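Local coordinates for galactose-1-phosphate uridylyltransferase (Pyrobaculum aerophilum str. IM2, PDB 6K9Z), which probably transfers uridylyl groups between UDP-sugars and hexose 1-phosphates, as its family does, and binds zinc, iron and UDP, at residues Tyr12-Pro17 with Tyr52-Glu57; Pro72-Ser77 with Glu116-Tyr121; Arg182-Asn187 with Ala307-Cys312; Phe193-Phe196 with His202-His205. The protein carries 1 engineered substitution. One frame throughout, in Å; residues are numbered along the deposited sequence.

Contact 1. Residues Tyr12-Pro17 with Tyr52-Glu57. With UDP (uridine-5'-diphosphate), chain G.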
# COMPACT_ATOMS: atom_id res chain seq x y z
N TYR A 12 11.10 -4.09 -3.37
CA TYR A 12 12.02 -4.84 -2.49
C TYR A 12 11.28 -5.40 -1.32
O TYR A 12 10.44 -4.74 -0.73
CB TYR A 12 13.15 -3.93 -1.99
CG TYR A 12 14.00 -3.41 -3.11
CD1 TYR A 12 14.85 -4.22 -3.87
CD2 TYR A 12 13.91 -2.09 -3.45
CE1 TYR A 12 15.58 -3.72 -4.93
CE2 TYR A 12 14.68 -1.54 -4.45
CZ TYR A 12 15.48 -2.37 -5.21
OH TYR A 12 16.14 -1.68 -6.17
N ILE A 13 11.66 -6.61 -0.92
CA ILE A 13 11.16 -7.22 0.33
C ILE A 13 12.37 -7.45 1.24
O ILE A 13 13.30 -8.21 0.86
CB ILE A 13 10.37 -8.51 0.06
CG1 ILE A 13 9.33 -8.29 -1.06
CG2 ILE A 13 9.71 -9.03 1.32
CD1 ILE A 13 9.84 -8.57 -2.46
N LEU A 14 12.27 -6.94 2.47
CA LEU A 14 13.29 -7.15 3.53
C LEU A 14 12.89 -8.42 4.26
O LEU A 14 11.95 -8.41 5.10
CB LEU A 14 13.40 -5.91 4.44
CG LEU A 14 13.36 -4.55 3.76
CD1 LEU A 14 13.37 -3.40 4.77
CD2 LEU A 14 14.47 -4.35 2.74
N VAL A 15 13.51 -9.55 3.89
CA VAL A 15 13.17 -10.87 4.48
C VAL A 15 14.10 -11.08 5.69
O VAL A 15 15.30 -11.17 5.44
CB VAL A 15 13.32 -11.98 3.41
CG1 VAL A 15 12.98 -13.34 3.99
CG2 VAL A 15 12.46 -11.70 2.20
N SER A 16 13.62 -10.98 6.93
CA SER A 16 14.51 -10.95 8.14
C SER A 16 13.85 -11.79 9.18
O SER A 16 13.13 -11.23 10.00
CB SER A 16 14.75 -9.60 8.70
OG SER A 16 13.56 -8.81 8.64
N PRO A 17 14.03 -13.12 9.06
CA PRO A 17 13.48 -14.11 10.01
C PRO A 17 14.27 -14.30 11.32
O PRO A 17 13.72 -13.88 12.33
CB PRO A 17 13.54 -15.41 9.20
CG PRO A 17 14.76 -15.23 8.31
CD PRO A 17 14.73 -13.76 7.92
N TYR A 52 14.96 -5.72 16.37
CA TYR A 52 14.76 -6.66 15.24
C TYR A 52 15.02 -5.87 13.96
O TYR A 52 14.06 -5.37 13.35
CB TYR A 52 13.34 -7.23 15.29
CG TYR A 52 12.95 -7.75 16.64
CD1 TYR A 52 13.41 -8.97 17.10
CD2 TYR A 52 12.14 -7.01 17.49
CE1 TYR A 52 13.07 -9.46 18.35
CE2 TYR A 52 11.79 -7.48 18.75
CZ TYR A 52 12.26 -8.71 19.17
OH TYR A 52 11.93 -9.18 20.41
N PRO A 53 16.29 -5.80 13.55
CA PRO A 53 16.65 -4.98 12.40
C PRO A 53 16.41 -5.66 11.05
O PRO A 53 16.75 -6.83 10.89
CB PRO A 53 18.14 -4.72 12.61
CG PRO A 53 18.63 -5.91 13.39
CD PRO A 53 17.46 -6.37 14.23
N VAL A 54 15.70 -4.95 10.18
CA VAL A 54 15.40 -5.39 8.78
C VAL A 54 16.71 -5.37 7.98
O VAL A 54 16.83 -6.15 7.02
CB VAL A 54 14.29 -4.56 8.13
CG1 VAL A 54 12.93 -4.89 8.73
CG2 VAL A 54 14.56 -3.07 8.21
N VAL A 55 17.60 -4.44 8.33
CA VAL A 55 18.94 -4.31 7.69
C VAL A 55 19.99 -4.20 8.81
O VAL A 55 19.66 -3.66 9.88
CB VAL A 55 19.00 -3.10 6.74
CG1 VAL A 55 18.34 -3.40 5.40
CG2 VAL A 55 18.39 -1.86 7.37
N THR A 56 21.20 -4.71 8.56
CA THR A 56 22.30 -4.65 9.56
C THR A 56 23.64 -4.36 8.88
O THR A 56 23.73 -4.52 7.65
CB THR A 56 22.42 -5.93 10.40
OG1 THR A 56 21.96 -7.05 9.65
CG2 THR A 56 21.70 -5.85 11.72
N GLU A 57 24.61 -3.92 9.67
CA GLU A 57 25.98 -3.61 9.18
C GLU A 57 26.63 -4.88 8.63
O GLU A 57 27.44 -4.76 7.70
CB GLU A 57 26.82 -3.01 10.31
CG GLU A 57 28.22 -2.64 9.88
CD GLU A 57 28.33 -1.30 9.16
OE1 GLU A 57 27.27 -0.67 8.94
OE2 GLU A 57 29.46 -0.89 8.83
N1 UDP G . 11.32 -2.23 18.91
C2 UDP G . 12.62 -2.27 19.43
N3 UDP G . 12.87 -2.82 20.61
C4 UDP G . 11.89 -3.37 21.29
C5 UDP G . 10.61 -3.39 20.81
C6 UDP G . 10.36 -2.81 19.59
O2 UDP G . 13.57 -1.78 18.88
O4 UDP G . 12.12 -3.87 22.37
C1' UDP G . 10.99 -1.69 17.60
C2' UDP G . 10.48 -2.95 16.89
O2' UDP G . 11.40 -3.99 16.62
C3' UDP G . 9.87 -2.41 15.64
C4' UDP G . 9.26 -1.17 16.12
O4' UDP G . 9.80 -0.93 17.42
O3' UDP G . 10.77 -2.17 14.60
C5' UDP G . 7.82 -1.63 15.98
O5' UDP G . 7.46 -1.89 14.59
PA UDP G . 7.80 -3.11 13.54
O1A UDP G . 7.85 -4.47 14.19
O2A UDP G . 6.62 -3.10 12.62
O3A UDP G . 9.17 -2.68 12.78
PB UDP G . 10.24 -3.41 11.92
O1B UDP G . 10.72 -4.33 12.86
O2B UDP G . 11.22 -2.42 11.45
O3B UDP G . 9.56 -4.08 10.87
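Leu14 and Val54 make the apolar heart of this contact. The two side chains cross obliquely, and the methyl CD1 of Leu14 lies 3.7 Å from CG2 of Val54 and 3.7 Å from its CB, so it rests against the CB-CG2 side of the valine. With CG1 of Val54 opposite the carbonyl carbon (chi1 -72°), the two methyls part: CG2 faces the leucine, while CG1 of Val54 looks toward Ser16 and, at 4.1 Å, toward the terminal phosphate oxygen O2B of UDP. A compact branched residue suits this place between strand and ligand. Tyr144, which binds UDP, packs on Val54 as well, and Thr293 of the second subunit touches both Leu14 and Val54.

The polar part is looser. Ser16 OG stays 3.9 Å from Val54 CA and 4.0 Å from Val54 CG1, van der Waals distances with no bond between the segments; the small serine lets the backbones come close, Ser16 CA to Val54 CA being 5.7 Å. The carbonyl oxygen of Val54 is buried with no partner in the model.

The closest approach to the nucleotide is made by Tyr52, which meets the ribose at an edge of its ring: CD2 of Tyr52 is 3.2 Å from UDP O2', which lies near the plane of the ring. Asn50, Arg51 and Tyr144 supply hydrogen bonds to UDP.

Strand 12-15 also pairs in parallel with a strand of the second subunit. The arrangement is that of a wall of the UDP pocket in the N-terminal HIT-like domain, backed by an intersubunit sheet.

Contact 2. Residues Pro72-Ser77 with Glu116-Tyr121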
# COMPACT_ATOMS: atom_id res chain seq x y z
N PRO A 72 22.35 -8.07 -0.43
CA PRO A 72 22.60 -8.12 1.00
C PRO A 72 21.78 -7.04 1.73
O PRO A 72 21.67 -5.94 1.23
CB PRO A 72 24.11 -7.85 1.13
CG PRO A 72 24.67 -8.37 -0.16
CD PRO A 72 23.61 -8.01 -1.18
N ALA A 73 21.22 -7.42 2.87
CA ALA A 73 20.41 -6.54 3.76
C ALA A 73 21.37 -5.67 4.56
O ALA A 73 21.36 -5.66 5.81
CB ALA A 73 19.53 -7.37 4.62
N ARG A 74 22.15 -4.88 3.84
CA ARG A 74 23.22 -4.04 4.41
C ARG A 74 22.67 -2.64 4.72
O ARG A 74 22.19 -1.97 3.79
CB ARG A 74 24.38 -3.94 3.42
CG ARG A 74 25.54 -3.07 3.85
CD ARG A 74 26.06 -3.39 5.22
NE ARG A 74 27.20 -2.56 5.62
CZ ARG A 74 28.44 -2.75 5.22
NH1 ARG A 74 28.72 -3.76 4.42
NH2 ARG A 74 29.40 -1.94 5.62
N GLY A 75 22.80 -2.21 5.97
CA GLY A 75 22.23 -0.94 6.44
C GLY A 75 22.05 -0.89 7.93
O GLY A 75 22.80 -1.58 8.66
N SER A 76 21.19 0.02 8.38
CA SER A 76 20.90 0.24 9.81
C SER A 76 19.40 0.42 9.92
O SER A 76 18.80 1.10 9.04
CB SER A 76 21.59 1.43 10.41
OG SER A 76 22.95 1.40 10.13
N SER A 77 18.84 -0.13 10.97
CA SER A 77 17.43 0.10 11.36
C SER A 77 17.46 0.69 12.77
O SER A 77 18.06 0.06 13.66
CB SER A 77 16.65 -1.14 11.29
OG SER A 77 15.37 -0.89 11.82
N GLU A 116 28.78 7.20 4.83
CA GLU A 116 28.88 5.72 4.64
C GLU A 116 28.58 5.36 3.18
O GLU A 116 27.44 5.55 2.75
CB GLU A 116 27.98 4.99 5.63
CG GLU A 116 27.96 5.63 7.01
CD GLU A 116 27.25 4.86 8.12
OE1 GLU A 116 26.01 4.71 8.04
OE2 GLU A 116 27.94 4.42 9.06
N GLY A 117 29.58 4.80 2.50
CA GLY A 117 29.45 4.45 1.07
C GLY A 117 28.35 3.43 0.84
O GLY A 117 27.83 3.33 -0.27
N ASN A 118 27.99 2.63 1.85
CA ASN A 118 26.99 1.55 1.65
C ASN A 118 25.55 2.07 1.75
O ASN A 118 24.60 1.23 1.54
CB ASN A 118 27.19 0.41 2.66
CG ASN A 118 28.45 -0.37 2.35
OD1 ASN A 118 29.38 -0.46 3.16
ND2 ASN A 118 28.50 -0.92 1.16
N ALA A 119 25.33 3.35 2.07
CA ALA A 119 23.96 3.82 2.34
C ALA A 119 23.43 4.55 1.10
O ALA A 119 23.86 5.70 0.84
CB ALA A 119 23.96 4.69 3.57
N ALA A 120 22.50 3.97 0.37
CA ALA A 120 21.82 4.61 -0.78
C ALA A 120 20.71 5.57 -0.34
O ALA A 120 20.39 6.54 -1.07
CB ALA A 120 21.28 3.56 -1.71
N TYR A 121 20.09 5.32 0.81
CA TYR A 121 18.85 6.04 1.19
C TYR A 121 18.72 6.12 2.71
O TYR A 121 19.00 5.14 3.42
CB TYR A 121 17.62 5.40 0.53
CG TYR A 121 16.53 6.42 0.41
CD1 TYR A 121 16.49 7.29 -0.66
CD2 TYR A 121 15.57 6.55 1.41
CE1 TYR A 121 15.51 8.27 -0.75
CE2 TYR A 121 14.60 7.54 1.35
CZ TYR A 121 14.60 8.42 0.29
OH TYR A 121 13.67 9.39 0.17
O HOH W 1 23.18 0.49 3.40
O HOH W 2 24.21 2.35 7.99
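A type I beta turn, Glu116 to Ala119, leads from helix 96-114 into strand 121-128 and sets Asn118 against Arg74, which comes from the loop before strand 76-81. The turn is closed by Ala119 N bonding to Glu116 O at 3.1 Å, and Asn118 holds its third position, where asparagine is often found. The arginine runs CG opposite its backbone N (chi1 178°) and then bends at chi2 (51°), which brings its guanidinium face beneath Asn118. Asn118 CG sits 3.7 Å above the centre of the guanidinium, the two planes 44° apart. Although Asn118 OD1 is 2.9 Å from Arg74 NH2, the angle is poor: this is a close polar approach over the face, not a hydrogen bond. NH2 also has a long, weak ion pair with Glu57.

Water does the bonding between the segments. One molecule donates to Arg74 O at 2.7 Å and to Asn118 O; a second joins Ser76 OG at 2.7 Å with Glu116 OE1, to which it donates at 3.0 Å. Small Gly75 suits its extended backbone, which few other residues would accept.

Strand 140-146 lies behind both segments: Ser76 pairs with Ile145, and Ala120 with Leu146, opposite which Ala120 and Tyr121 form a classic beta bulge. The whole is a water-bridged surface contact between a type I turn and the lead-in to strand 76-81, at the rim of the half-barrel sheet.

Contact 3. Residues Arg182-Asn187 with Ala307-Cys312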
# COMPACT_ATOMS: atom_id res chain seq x y z
N ARG A 182 -6.05 24.56 -1.33
CA ARG A 182 -5.87 23.39 -0.43
C ARG A 182 -4.80 23.66 0.63
O ARG A 182 -4.41 22.71 1.31
CB ARG A 182 -5.56 22.13 -1.25
CG ARG A 182 -6.78 21.52 -1.93
CD ARG A 182 -6.41 20.37 -2.84
NE ARG A 182 -5.33 20.76 -3.73
CZ ARG A 182 -5.49 21.25 -4.95
NH1 ARG A 182 -6.71 21.37 -5.45
NH2 ARG A 182 -4.44 21.59 -5.67
N LEU A 183 -4.34 24.91 0.76
CA LEU A 183 -3.28 25.17 1.77
C LEU A 183 -3.95 25.03 3.13
O LEU A 183 -5.03 25.62 3.29
CB LEU A 183 -2.73 26.58 1.53
CG LEU A 183 -1.48 26.97 2.33
CD1 LEU A 183 -0.29 26.06 2.05
CD2 LEU A 183 -1.07 28.39 1.96
N VAL A 184 -3.37 24.34 4.09
CA VAL A 184 -3.95 24.27 5.46
C VAL A 184 -3.11 25.12 6.43
O VAL A 184 -3.67 25.59 7.42
CB VAL A 184 -4.12 22.83 5.94
CG1 VAL A 184 -5.08 22.09 5.04
CG2 VAL A 184 -2.79 22.15 6.11
N PHE A 185 -1.81 25.32 6.15
CA PHE A 185 -0.92 26.08 7.05
C PHE A 185 0.31 26.50 6.27
O PHE A 185 0.80 25.78 5.38
CB PHE A 185 -0.56 25.28 8.30
CG PHE A 185 0.45 25.97 9.16
CD1 PHE A 185 0.07 27.05 9.95
CD2 PHE A 185 1.79 25.58 9.19
CE1 PHE A 185 0.99 27.71 10.75
CE2 PHE A 185 2.72 26.31 9.93
CZ PHE A 185 2.32 27.36 10.72
N GLN A 186 0.86 27.67 6.62
CA GLN A 186 2.18 28.03 6.10
C GLN A 186 2.85 28.93 7.11
O GLN A 186 2.17 29.60 7.92
CB GLN A 186 2.08 28.68 4.72
CG GLN A 186 1.52 30.11 4.78
CD GLN A 186 1.41 30.69 3.40
OE1 GLN A 186 2.37 30.66 2.64
NE2 GLN A 186 0.23 31.20 3.06
N ASN A 187 4.17 28.88 7.08
CA ASN A 187 5.03 29.80 7.86
C ASN A 187 6.07 30.39 6.89
O ASN A 187 5.90 30.31 5.66
CB ASN A 187 5.51 29.24 9.20
CG ASN A 187 6.34 27.98 9.07
OD1 ASN A 187 6.96 27.75 8.04
ND2 ASN A 187 6.37 27.18 10.12
N ALA A 307 -9.96 24.48 8.98
CA ALA A 307 -10.88 25.02 10.00
C ALA A 307 -10.42 24.47 11.36
O ALA A 307 -10.36 25.26 12.36
CB ALA A 307 -12.32 24.68 9.69
N ALA A 308 -10.15 23.15 11.43
CA ALA A 308 -9.74 22.49 12.69
C ALA A 308 -8.42 23.09 13.17
O ALA A 308 -8.21 23.26 14.40
CB ALA A 308 -9.61 20.99 12.54
N LEU A 309 -7.54 23.36 12.22
CA LEU A 309 -6.15 23.79 12.44
C LEU A 309 -6.13 25.17 13.10
O LEU A 309 -5.17 25.44 13.83
CB LEU A 309 -5.44 23.82 11.09
CG LEU A 309 -3.93 24.03 11.15
CD1 LEU A 309 -3.25 23.23 10.05
CD2 LEU A 309 -3.57 25.50 11.07
N GLN A 310 -7.16 25.99 12.87
CA GLN A 310 -7.27 27.35 13.47
C GLN A 310 -7.21 27.23 14.99
O GLN A 310 -6.64 28.16 15.63
CB GLN A 310 -8.56 28.07 13.09
CG GLN A 310 -8.66 28.34 11.59
CD GLN A 310 -7.40 28.84 10.93
OE1 GLN A 310 -7.09 30.04 11.00
NE2 GLN A 310 -6.69 27.97 10.22
N LYS A 311 -7.70 26.14 15.57
CA LYS A 311 -7.74 25.97 17.04
C LYS A 311 -6.34 25.59 17.56
O LYS A 311 -6.14 25.75 18.79
CB LYS A 311 -8.81 24.94 17.42
CG LYS A 311 -10.19 25.19 16.80
CD LYS A 311 -11.19 24.04 16.98
CE LYS A 311 -11.48 23.71 18.44
NZ LYS A 311 -11.65 24.91 19.30
N CYS A 312 -5.38 25.23 16.69
CA CYS A 312 -3.98 24.87 17.08
C CYS A 312 -3.02 26.09 17.02
O CYS A 312 -1.83 25.92 17.38
CB CYS A 312 -3.43 23.78 16.19
SG CYS A 312 -4.48 22.30 16.29
O HOH W 3 -4.26 28.11 8.27
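Leu309, near the C-terminal end of helix 298-309, fills the place where strand 183-186 carries a classic beta bulge, Val184 and Phe185 both facing Ala192 on the neighbouring strand. The tight part gathers round one isobutyl group. Its CG stands opposite the backbone N (chi1 -171°), which drives both methyls across to the strand, and the side chain meets those of Val184 and Phe185 at about a right angle. Leu309 CD1 lies 3.8 Å from Phe185 CB and 4.1 Å from Val184 CG2, while it also rests 3.6 Å from the carbonyl oxygen Val184 O. Leu309 CD2 approaches the Phe185 ring obliquely, 4.1 Å from Phe185 CD1. Leucine suits the spot because its branched end spreads over both bulge residues; with an alanine here, Phe185 CB and Val184 CG2 would probably lose the methyl packed against them, opening a gap between helix and strand. Ile232 and Ala236 of helix 220-240 also touch Leu309, so the contact joins the outermost strand, within this chain, of the C-terminal half of the sheet to the layer of helices beside it. A little further along the chain, Cys312 is tied to that same helix by its disulfide with Cys235.

The other side is loose and wet. Gln310 is exposed and its CB turns away from the strand, yet its amide swings back, NE2 also bonding to Lys306 O. A single water spans the remaining distance, accepting from Gln310 NE2 at 3.1 Å and donating to Val184 O at 2.7 Å.

Contact 4. Residues Phe193-Phe196 with His202-His205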
# COMPACT_ATOMS: atom_id res chain seq x y z
N PHE A 193 -0.26 21.49 2.62
CA PHE A 193 -1.45 21.53 1.74
C PHE A 193 -1.93 20.11 1.53
O PHE A 193 -1.14 19.15 1.62
CB PHE A 193 -1.15 22.28 0.43
CG PHE A 193 -0.05 21.66 -0.40
CD1 PHE A 193 -0.33 20.68 -1.32
CD2 PHE A 193 1.28 22.04 -0.22
CE1 PHE A 193 0.68 20.11 -2.08
CE2 PHE A 193 2.29 21.43 -0.95
CZ PHE A 193 1.97 20.49 -1.91
N VAL A 194 -3.21 19.97 1.22
CA VAL A 194 -3.75 18.70 0.72
C VAL A 194 -3.39 18.65 -0.76
O VAL A 194 -3.77 19.55 -1.53
CB VAL A 194 -5.25 18.56 0.96
CG1 VAL A 194 -5.74 17.28 0.35
CG2 VAL A 194 -5.57 18.60 2.46
N PRO A 195 -2.62 17.67 -1.26
CA PRO A 195 -2.34 17.65 -2.69
C PRO A 195 -3.59 17.37 -3.53
O PRO A 195 -4.51 16.67 -3.06
CB PRO A 195 -1.36 16.49 -2.86
CG PRO A 195 -1.51 15.65 -1.62
CD PRO A 195 -1.94 16.60 -0.52
N PHE A 196 -3.60 17.88 -4.76
CA PHE A 196 -4.66 17.58 -5.76
C PHE A 196 -4.85 16.07 -5.89
O PHE A 196 -5.96 15.56 -6.01
CB PHE A 196 -4.33 18.19 -7.11
CG PHE A 196 -5.45 18.04 -8.11
CD1 PHE A 196 -6.54 18.88 -8.09
CD2 PHE A 196 -5.38 17.09 -9.12
CE1 PHE A 196 -7.57 18.75 -8.99
CE2 PHE A 196 -6.41 16.97 -10.04
CZ PHE A 196 -7.49 17.84 -10.00
N HIS A 202 -7.23 11.76 5.02
CA HIS A 202 -6.73 13.10 5.42
C HIS A 202 -5.26 13.23 5.07
O HIS A 202 -4.43 13.02 6.03
CB HIS A 202 -6.93 13.36 6.91
CG HIS A 202 -8.36 13.55 7.27
ND1 HIS A 202 -9.21 12.48 7.57
CD2 HIS A 202 -9.11 14.66 7.35
CE1 HIS A 202 -10.42 12.97 7.86
NE2 HIS A 202 -10.38 14.31 7.73
N GLU A 203 -4.92 13.71 3.89
CA GLU A 203 -3.52 13.64 3.43
C GLU A 203 -2.99 15.07 3.32
O GLU A 203 -3.64 15.90 2.70
CB GLU A 203 -3.42 12.86 2.12
CG GLU A 203 -1.98 12.82 1.59
CD GLU A 203 -1.80 11.78 0.49
OE1 GLU A 203 -2.79 11.08 0.18
OE2 GLU A 203 -0.68 11.73 -0.08
N VAL A 204 -1.89 15.32 4.00
CA VAL A 204 -1.23 16.65 3.99
C VAL A 204 0.23 16.45 3.64
O VAL A 204 0.91 15.57 4.23
CB VAL A 204 -1.44 17.36 5.34
CG1 VAL A 204 -0.73 18.73 5.29
CG2 VAL A 204 -2.87 17.54 5.72
N HIS A 205 0.72 17.22 2.66
CA HIS A 205 2.17 17.25 2.30
C HIS A 205 2.77 18.54 2.83
O HIS A 205 2.10 19.62 2.71
CB HIS A 205 2.33 17.11 0.80
CG HIS A 205 1.99 15.76 0.28
ND1 HIS A 205 2.37 15.36 -0.96
CD2 HIS A 205 1.26 14.75 0.84
CE1 HIS A 205 1.89 14.15 -1.17
NE2 HIS A 205 1.19 13.76 -0.08
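The imidazole of His205 carries Pro195 on one face: Pro195 CG stands 3.6 Å from the ring centroid, 9° off the normal, a CH-pi contact for which a rigid proline is well suited. NE2 of the same ring donates to Glu203 OE2 at 2.8 Å, tilted somewhat from the ring plane and reaching the anti side of the carboxylate 19° out of its plane; Glu203 OE1 is bonded to the backbone N of Lys199 and of Trp200. Over one face of the Phe193 ring lies His205 O.

These groups belong to an antiparallel beta hairpin in the C-terminal half of the half-barrel sheet. Phe193 and His205 form its hydrogen-bonded pair, with Phe193 N to His205 O at 3.0 Å and His205 N to Phe193 O at 2.9 Å. Helix 298-309 backs Val194 and Val204. His205 also touches Glu268, an iron ligand, so it sits in the second shell of that metal site. Were His205 replaced by an alanine, Glu203 OE2 would probably lose its N-H donor and Pro195 the flat surface it rests on.

Glu203 O, buried without a conventional donor, is approached by carbons, among them Val194 CA at 3.4 Å in a CA-H...O contact and Val194 CG2 at 3.3 Å.

How the contacts relate
Following the chain, contact 1 closes first, bringing the loop after strand 46-49 back onto strand 12-15 of the small three-stranded sheet. Contact 2 comes next in series, tying the loop that leads into strand 76-81 to the turn beyond helix 96-114. The two touch through Thr56, whose N and O probably bond to Ala73 O and Gly75 N. In the C-terminal half, contact 3 closes a long loop from strand 183-186 to the end of helix 298-309, and contact 4, a short hairpin, is nested within it; Arg182 O probably bonds to Val194 N. Contacts 2, 3 and 4 all reach the nine-stranded sheet. Contacts 1 and 2 lie across the chain's centre from contacts 3 and 4.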